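Local coordinates for alanine glyoxylate transaminase (Thermococcus litoralis, PDB 2ZC0), which probably transfers the amino group of alanine to glyoxylate, using pyridoxal 5'-phosphate as its cofactor, at residues M156-D159 and L160-E163; D226-L230 and K231-N235. All blocks are in the same frame, centred on the assembly; numbering follows the deposited sequence.

Interaction 1: residues M156-D159 and L160-E163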
ATOM      1  N   MET A 156     -26.894  12.187 -11.898  1.00 48.00           N
ATOM      2  CA  MET A 156     -25.941  11.440 -12.713  1.00 45.12           C
ATOM      3  C   MET A 156     -26.592  10.902 -13.988  1.00 44.53           C
ATOM      4  O   MET A 156     -27.735  10.450 -13.967  1.00 41.50           O
ATOM      5  CB  MET A 156     -25.357  10.261 -11.911  1.00 42.34           C
ATOM      6  CG  MET A 156     -24.284   9.479 -12.660  1.00 43.52           C
ATOM      7  SD  MET A 156     -23.678   7.939 -11.861  1.00 43.93           S
ATOM      8  CE  MET A 156     -23.073   8.559 -10.277  1.00 42.96           C
ATOM      9  N   ARG A 157     -25.849  10.957 -15.091  1.00 45.80           N
ATOM     10  CA  ARG A 157     -26.307  10.440 -16.376  1.00 45.84           C
ATOM     11  C   ARG A 157     -26.013   8.937 -16.348  1.00 46.46           C
ATOM     12  O   ARG A 157     -24.956   8.481 -16.810  1.00 46.27           O
ATOM     13  CB  ARG A 157     -25.540  11.105 -17.531  1.00 45.95           C
ATOM     14  CG  ARG A 157     -26.021  12.515 -17.903  1.00 47.81           C
ATOM     15  CD  ARG A 157     -27.391  12.470 -18.587  1.00 49.12           C
ATOM     16  NE  ARG A 157     -27.336  11.666 -19.804  1.00 48.57           N
ATOM     17  CZ  ARG A 157     -26.676  12.024 -20.899  1.00 49.23           C
ATOM     18  NH1 ARG A 157     -26.667  11.226 -21.959  1.00 50.74           N
ATOM     19  NH2 ARG A 157     -26.040  13.189 -20.939  1.00 48.05           N
ATOM     20  N   VAL A 158     -26.951   8.173 -15.795  1.00 46.80           N
ATOM     21  CA  VAL A 158     -26.795   6.724 -15.672  1.00 47.27           C
ATOM     22  C   VAL A 158     -26.378   6.022 -16.972  1.00 49.04           C
ATOM     23  O   VAL A 158     -25.650   5.024 -16.942  1.00 48.31           O
ATOM     24  CB  VAL A 158     -28.093   6.084 -15.114  1.00 48.13           C
ATOM     25  CG1 VAL A 158     -27.885   4.602 -14.881  1.00 49.62           C
ATOM     26  CG2 VAL A 158     -28.489   6.772 -13.806  1.00 46.94           C
ATOM     27  N   ASP A 159     -26.820   6.531 -18.118  1.00 48.31           N
ATOM     28  CA  ASP A 159     -26.431   5.902 -19.379  1.00 49.19           C
ATOM     29  C   ASP A 159     -24.923   6.082 -19.593  1.00 49.01           C
ATOM     30  O   ASP A 159     -24.232   5.176 -20.068  1.00 49.42           O
ATOM     31  CB  ASP A 159     -27.205   6.510 -20.552  1.00 50.08           C
ATOM     32  CG  ASP A 159     -27.033   8.005 -20.646  1.00 51.46           C
ATOM     33  OD1 ASP A 159     -27.414   8.718 -19.694  1.00 55.55           O
ATOM     34  OD2 ASP A 159     -26.512   8.474 -21.676  1.00 53.00           O
ATOM     35  N   LEU A 160     -24.411   7.255 -19.237  1.00 47.94           N
ATOM     36  CA  LEU A 160     -22.987   7.511 -19.387  1.00 47.45           C
ATOM     37  C   LEU A 160     -22.226   6.710 -18.323  1.00 47.35           C
ATOM     38  O   LEU A 160     -21.044   6.405 -18.477  1.00 46.51           O
ATOM     39  CB  LEU A 160     -22.707   9.014 -19.267  1.00 46.30           C
ATOM     40  CG  LEU A 160     -23.226   9.856 -20.446  1.00 47.36           C
ATOM     41  CD1 LEU A 160     -22.998  11.333 -20.166  1.00 46.20           C
ATOM     42  CD2 LEU A 160     -22.524   9.448 -21.737  1.00 44.10           C
ATOM     43  N   LEU A 161     -22.930   6.350 -17.253  1.00 47.56           N
ATOM     44  CA  LEU A 161     -22.343   5.562 -16.178  1.00 47.78           C
ATOM     45  C   LEU A 161     -21.913   4.193 -16.717  1.00 48.67           C
ATOM     46  O   LEU A 161     -20.771   3.766 -16.508  1.00 49.81           O
ATOM     47  CB  LEU A 161     -23.363   5.360 -15.051  1.00 47.84           C
ATOM     48  CG  LEU A 161     -22.900   5.093 -13.612  1.00 49.91           C
ATOM     49  CD1 LEU A 161     -23.990   4.299 -12.902  1.00 46.52           C
ATOM     50  CD2 LEU A 161     -21.573   4.332 -13.578  1.00 48.38           C
ATOM     51  N   GLU A 162     -22.827   3.513 -17.414  1.00 48.37           N
ATOM     52  CA  GLU A 162     -22.544   2.181 -17.961  1.00 48.13           C
ATOM     53  C   GLU A 162     -21.476   2.193 -19.041  1.00 48.33           C
ATOM     54  O   GLU A 162     -20.738   1.212 -19.214  1.00 47.41           O
ATOM     55  CB  GLU A 162     -23.811   1.529 -18.530  1.00 47.46           C
ATOM     56  CG  GLU A 162     -23.534   0.134 -19.084  1.00 46.67           C
ATOM     57  CD  GLU A 162     -24.789  -0.671 -19.363  1.00 48.50           C
ATOM     58  OE1 GLU A 162     -24.670  -1.909 -19.491  1.00 48.52           O
ATOM     59  OE2 GLU A 162     -25.888  -0.077 -19.456  1.00 49.94           O
ATOM     60  N   GLU A 163     -21.404   3.292 -19.782  1.00 49.18           N
ATOM     61  CA  GLU A 163     -20.402   3.416 -20.828  1.00 48.47           C
ATOM     62  C   GLU A 163     -19.059   3.593 -20.149  1.00 45.97           C
ATOM     63  O   GLU A 163     -18.058   3.058 -20.601  1.00 45.38           O
ATOM     64  CB  GLU A 163     -20.683   4.621 -21.728  1.00 51.44           C
ATOM     65  CG  GLU A 163     -19.698   4.733 -22.892  1.00 57.51           C
ATOM     66  CD  GLU A 163     -19.554   3.424 -23.672  1.00 62.78           C
ATOM     67  OE1 GLU A 163     -20.591   2.889 -24.138  1.00 66.31           O
ATOM     68  OE2 GLU A 163     -18.410   2.927 -23.817  1.00 62.95           O
TER
HETATM   69  O   HOH W   1     -26.972   2.484 -18.948  1.00 77.86           O
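Val-158 O is gripped by three donors in the first turn of helix 158-170: the Glu-162 amide, the Leu-161 amide and a water. Glu-162 N bonds Val-158 O at 3.2 Å, the straighter of the two backbone bonds, while the Leu-161 and water bonds are weak. The water also donates to Glu-162 OE2, and the other carboxylate oxygen, OE1, takes Tyr-207 OH and a salt bridge from Lys-206. One residue back, Arg-157 occupies the N-cap position and centres an inverse gamma turn. Arg-157 O accepts Leu-161 N at 3.0 Å and, more weakly, Leu-160 N.

The Arg-157 side chain folds back at chi2 and chi3, swinging its guanidinium round to Asp-159. The grip is side-on: Arg-157 NE bonds Asp-159 OD1 (3.0 Å) and Arg-157 NH1 bonds Asp-159 OD2 (2.8 Å), each oxygen using its syn lone pair. Both oxygens are tilted out of the guanidinium plane, OD2 by 32°. Over one face of this group, displaced toward the rim, lies the Leu-160 methyl CD1, 3.6 Å from Arg-157 NH2. With an alanine in place of Arg-157, the Asp-159 carboxylate would probably lose its partner and be free to turn, and Leu-160 CD1 would lose the flat surface it rests on. Asp-159 sits at the N-terminal end of the helix, where a negative charge is likely to be favoured.

On the buried side, Leu-161 has CG anti to its own N (chi1 -155°), directed at Met-156. There the two side chains cross obliquely, Met-156 SD lying 3.4 Å from Leu-161 CG and 3.8 Å from Leu-161 CD1.

Interaction 2: residues D226-L230 and K231-N235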
ATOM      1  N   ASP A 226     -42.412  12.005  -3.769  1.00 68.40           N
ATOM      2  CA  ASP A 226     -42.119  11.065  -2.694  1.00 66.75           C
ATOM      3  C   ASP A 226     -40.872  10.319  -3.166  1.00 64.40           C
ATOM      4  O   ASP A 226     -40.923   9.125  -3.452  1.00 63.57           O
ATOM      5  CB  ASP A 226     -43.290  10.088  -2.488  1.00 69.25           C
ATOM      6  CG  ASP A 226     -43.208   9.330  -1.161  1.00 72.31           C
ATOM      7  OD1 ASP A 226     -43.136   9.986  -0.094  1.00 74.48           O
ATOM      8  OD2 ASP A 226     -43.227   8.076  -1.180  1.00 72.95           O
ATOM      9  N   ILE A 227     -39.759  11.040  -3.282  1.00 61.18           N
ATOM     10  CA  ILE A 227     -38.526  10.409  -3.727  1.00 58.36           C
ATOM     11  C   ILE A 227     -37.961   9.612  -2.562  1.00 54.58           C
ATOM     12  O   ILE A 227     -37.954  10.075  -1.421  1.00 52.88           O
ATOM     13  CB  ILE A 227     -37.456  11.435  -4.184  1.00 59.32           C
ATOM     14  CG1 ILE A 227     -36.925  12.211  -2.979  1.00 60.16           C
ATOM     15  CG2 ILE A 227     -38.045  12.371  -5.222  1.00 59.87           C
ATOM     16  CD1 ILE A 227     -35.524  12.739  -3.162  1.00 59.40           C
ATOM     17  N   VAL A 228     -37.498   8.406  -2.848  1.00 51.09           N
ATOM     18  CA  VAL A 228     -36.949   7.581  -1.797  1.00 48.14           C
ATOM     19  C   VAL A 228     -35.486   7.263  -2.075  1.00 46.12           C
ATOM     20  O   VAL A 228     -35.045   7.228  -3.232  1.00 43.82           O
ATOM     21  CB  VAL A 228     -37.752   6.263  -1.636  1.00 46.81           C
ATOM     22  CG1 VAL A 228     -39.233   6.578  -1.488  1.00 46.74           C
ATOM     23  CG2 VAL A 228     -37.519   5.354  -2.824  1.00 45.30           C
ATOM     24  N   PRO A 229     -34.706   7.059  -1.003  1.00 44.99           N
ATOM     25  CA  PRO A 229     -33.281   6.737  -1.100  1.00 42.19           C
ATOM     26  C   PRO A 229     -33.096   5.444  -1.870  1.00 41.08           C
ATOM     27  O   PRO A 229     -34.002   4.609  -1.919  1.00 41.33           O
ATOM     28  CB  PRO A 229     -32.872   6.579   0.356  1.00 43.47           C
ATOM     29  CG  PRO A 229     -33.768   7.546   1.065  1.00 44.05           C
ATOM     30  CD  PRO A 229     -35.096   7.318   0.397  1.00 44.40           C
ATOM     31  N   LEU A 230     -31.928   5.281  -2.482  1.00 40.53           N
ATOM     32  CA  LEU A 230     -31.632   4.053  -3.210  1.00 37.80           C
ATOM     33  C   LEU A 230     -31.669   2.902  -2.207  1.00 38.25           C
ATOM     34  O   LEU A 230     -32.058   1.788  -2.540  1.00 40.48           O
ATOM     35  CB  LEU A 230     -30.249   4.127  -3.844  1.00 34.57           C
ATOM     36  CG  LEU A 230     -29.930   5.277  -4.804  1.00 36.23           C
ATOM     37  CD1 LEU A 230     -28.422   5.395  -4.977  1.00 32.44           C
ATOM     38  CD2 LEU A 230     -30.611   5.029  -6.157  1.00 32.27           C
ATOM     39  N   LYS A 231     -31.278   3.175  -0.969  1.00 37.93           N
ATOM     40  CA  LYS A 231     -31.266   2.127   0.035  1.00 41.49           C
ATOM     41  C   LYS A 231     -32.647   1.524   0.287  1.00 42.80           C
ATOM     42  O   LYS A 231     -32.758   0.345   0.635  1.00 42.28           O
ATOM     43  CB  LYS A 231     -30.681   2.643   1.351  1.00 40.11           C
ATOM     44  CG  LYS A 231     -30.433   1.537   2.367  1.00 39.12           C
ATOM     45  CD  LYS A 231     -29.540   0.471   1.768  1.00 36.79           C
ATOM     46  CE  LYS A 231     -29.192  -0.626   2.764  1.00 38.32           C
ATOM     47  NZ  LYS A 231     -28.469  -1.733   2.056  1.00 33.85           N
ATOM     48  N   ALA A 232     -33.699   2.323   0.106  1.00 43.89           N
ATOM     49  CA  ALA A 232     -35.066   1.843   0.321  1.00 44.16           C
ATOM     50  C   ALA A 232     -35.479   0.926  -0.825  1.00 44.53           C
ATOM     51  O   ALA A 232     -36.479   0.210  -0.743  1.00 45.70           O
ATOM     52  CB  ALA A 232     -36.025   3.024   0.429  1.00 45.79           C
ATOM     53  N   LEU A 233     -34.690   0.951  -1.894  1.00 44.63           N
ATOM     54  CA  LEU A 233     -34.928   0.125  -3.075  1.00 44.29           C
ATOM     55  C   LEU A 233     -33.844  -0.952  -3.182  1.00 45.33           C
ATOM     56  O   LEU A 233     -33.789  -1.696  -4.167  1.00 45.05           O
ATOM     57  CB  LEU A 233     -34.885   1.001  -4.332  1.00 44.52           C
ATOM     58  CG  LEU A 233     -36.102   1.802  -4.821  1.00 45.50           C
ATOM     59  CD1 LEU A 233     -37.101   2.065  -3.696  1.00 46.16           C
ATOM     60  CD2 LEU A 233     -35.598   3.100  -5.436  1.00 44.24           C
ATOM     61  N   ASP A 234     -33.003  -1.056  -2.156  1.00 45.92           N
ATOM     62  CA  ASP A 234     -31.889  -2.007  -2.176  1.00 47.25           C
ATOM     63  C   ASP A 234     -32.217  -3.446  -1.756  1.00 47.64           C
ATOM     64  O   ASP A 234     -31.835  -3.895  -0.665  1.00 47.08           O
ATOM     65  CB  ASP A 234     -30.753  -1.467  -1.303  1.00 43.80           C
ATOM     66  CG  ASP A 234     -29.468  -2.217  -1.503  1.00 41.09           C
ATOM     67  OD1 ASP A 234     -28.643  -2.212  -0.575  1.00 43.99           O
ATOM     68  OD2 ASP A 234     -29.271  -2.801  -2.585  1.00 38.27           O
ATOM     69  N   ASN A 235     -32.887  -4.178  -2.644  1.00 48.06           N
ATOM     70  CA  ASN A 235     -33.277  -5.550  -2.352  1.00 48.33           C
ATOM     71  C   ASN A 235     -32.092  -6.513  -2.413  1.00 47.73           C
ATOM     72  O   ASN A 235     -32.115  -7.575  -1.796  1.00 46.05           O
ATOM     73  CB  ASN A 235     -34.385  -6.003  -3.312  1.00 50.60           C
ATOM     74  CG  ASN A 235     -33.888  -6.200  -4.727  1.00 54.53           C
ATOM     75  OD1 ASN A 235     -33.486  -5.249  -5.404  1.00 58.48           O
ATOM     76  ND2 ASN A 235     -33.908  -7.445  -5.183  1.00 56.13           N
TER
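Val-228, in the loop leading into a short 3-10 turn, meets Leu-233 within it, their side chains crossing at about a right angle. Val-228 CG2, set between its own backbone N and carbonyl carbon, presses on Leu-233 CD1 at 3.4 Å, closer than two methyl carbons normally sit. Leu-233 chi2, at 22°, is far from a staggered value, which fits with strain at this spot. The Ala-232 methyl adds looser contacts with Val-228 CB and Pro-229 CD.

Three i to i+3 backbone bonds wind the turn: Ala-232 N to Pro-229 O at 3.1 Å, Leu-233 N to Leu-230 O at 2.8 Å, and Asp-234 N to Lys-231 O. An inverse gamma turn centred on Asp-234 then leads the chain away.

The charged pair lies within 231-235. Lys-231, bent at chi2, reaches Asp-234 with NZ 2.7 Å from OD1, on the anti lone pair; NZ also makes a salt bridge with Glu-261 and a hydrogen bond to Val-239 O.

Glu-213 of strand 210-214 accepts the Leu-230 and Lys-231 amides, while Asp-234 takes the amides of Arg-238, just before strand 239-244, and Val-239, its first residue. Val-228, Leu-230 and Leu-233 pack against helix 194-207.

Interaction 1 comes first along the chain and interaction 2 follows it, both in the domain built on the large mixed sheet. Their centres lie 19 Å apart and their nearest atoms about 8 Å, so they do not touch. What they share is helix 194-207: residues 156-163 meet it through Arg-196, Leu-200 and Ile-203, residues 226-235 through Met-194, Arg-197, Lys-198 and Leu-201. Interaction 1 starts a helix beside strands 124-129 and 145-152, whereas interaction 2 belongs to the connection between strands 210-214 and 239-244. Each has a side chain about 13 Å from bound PMP, so both are structural packing away from the cofactor pocket.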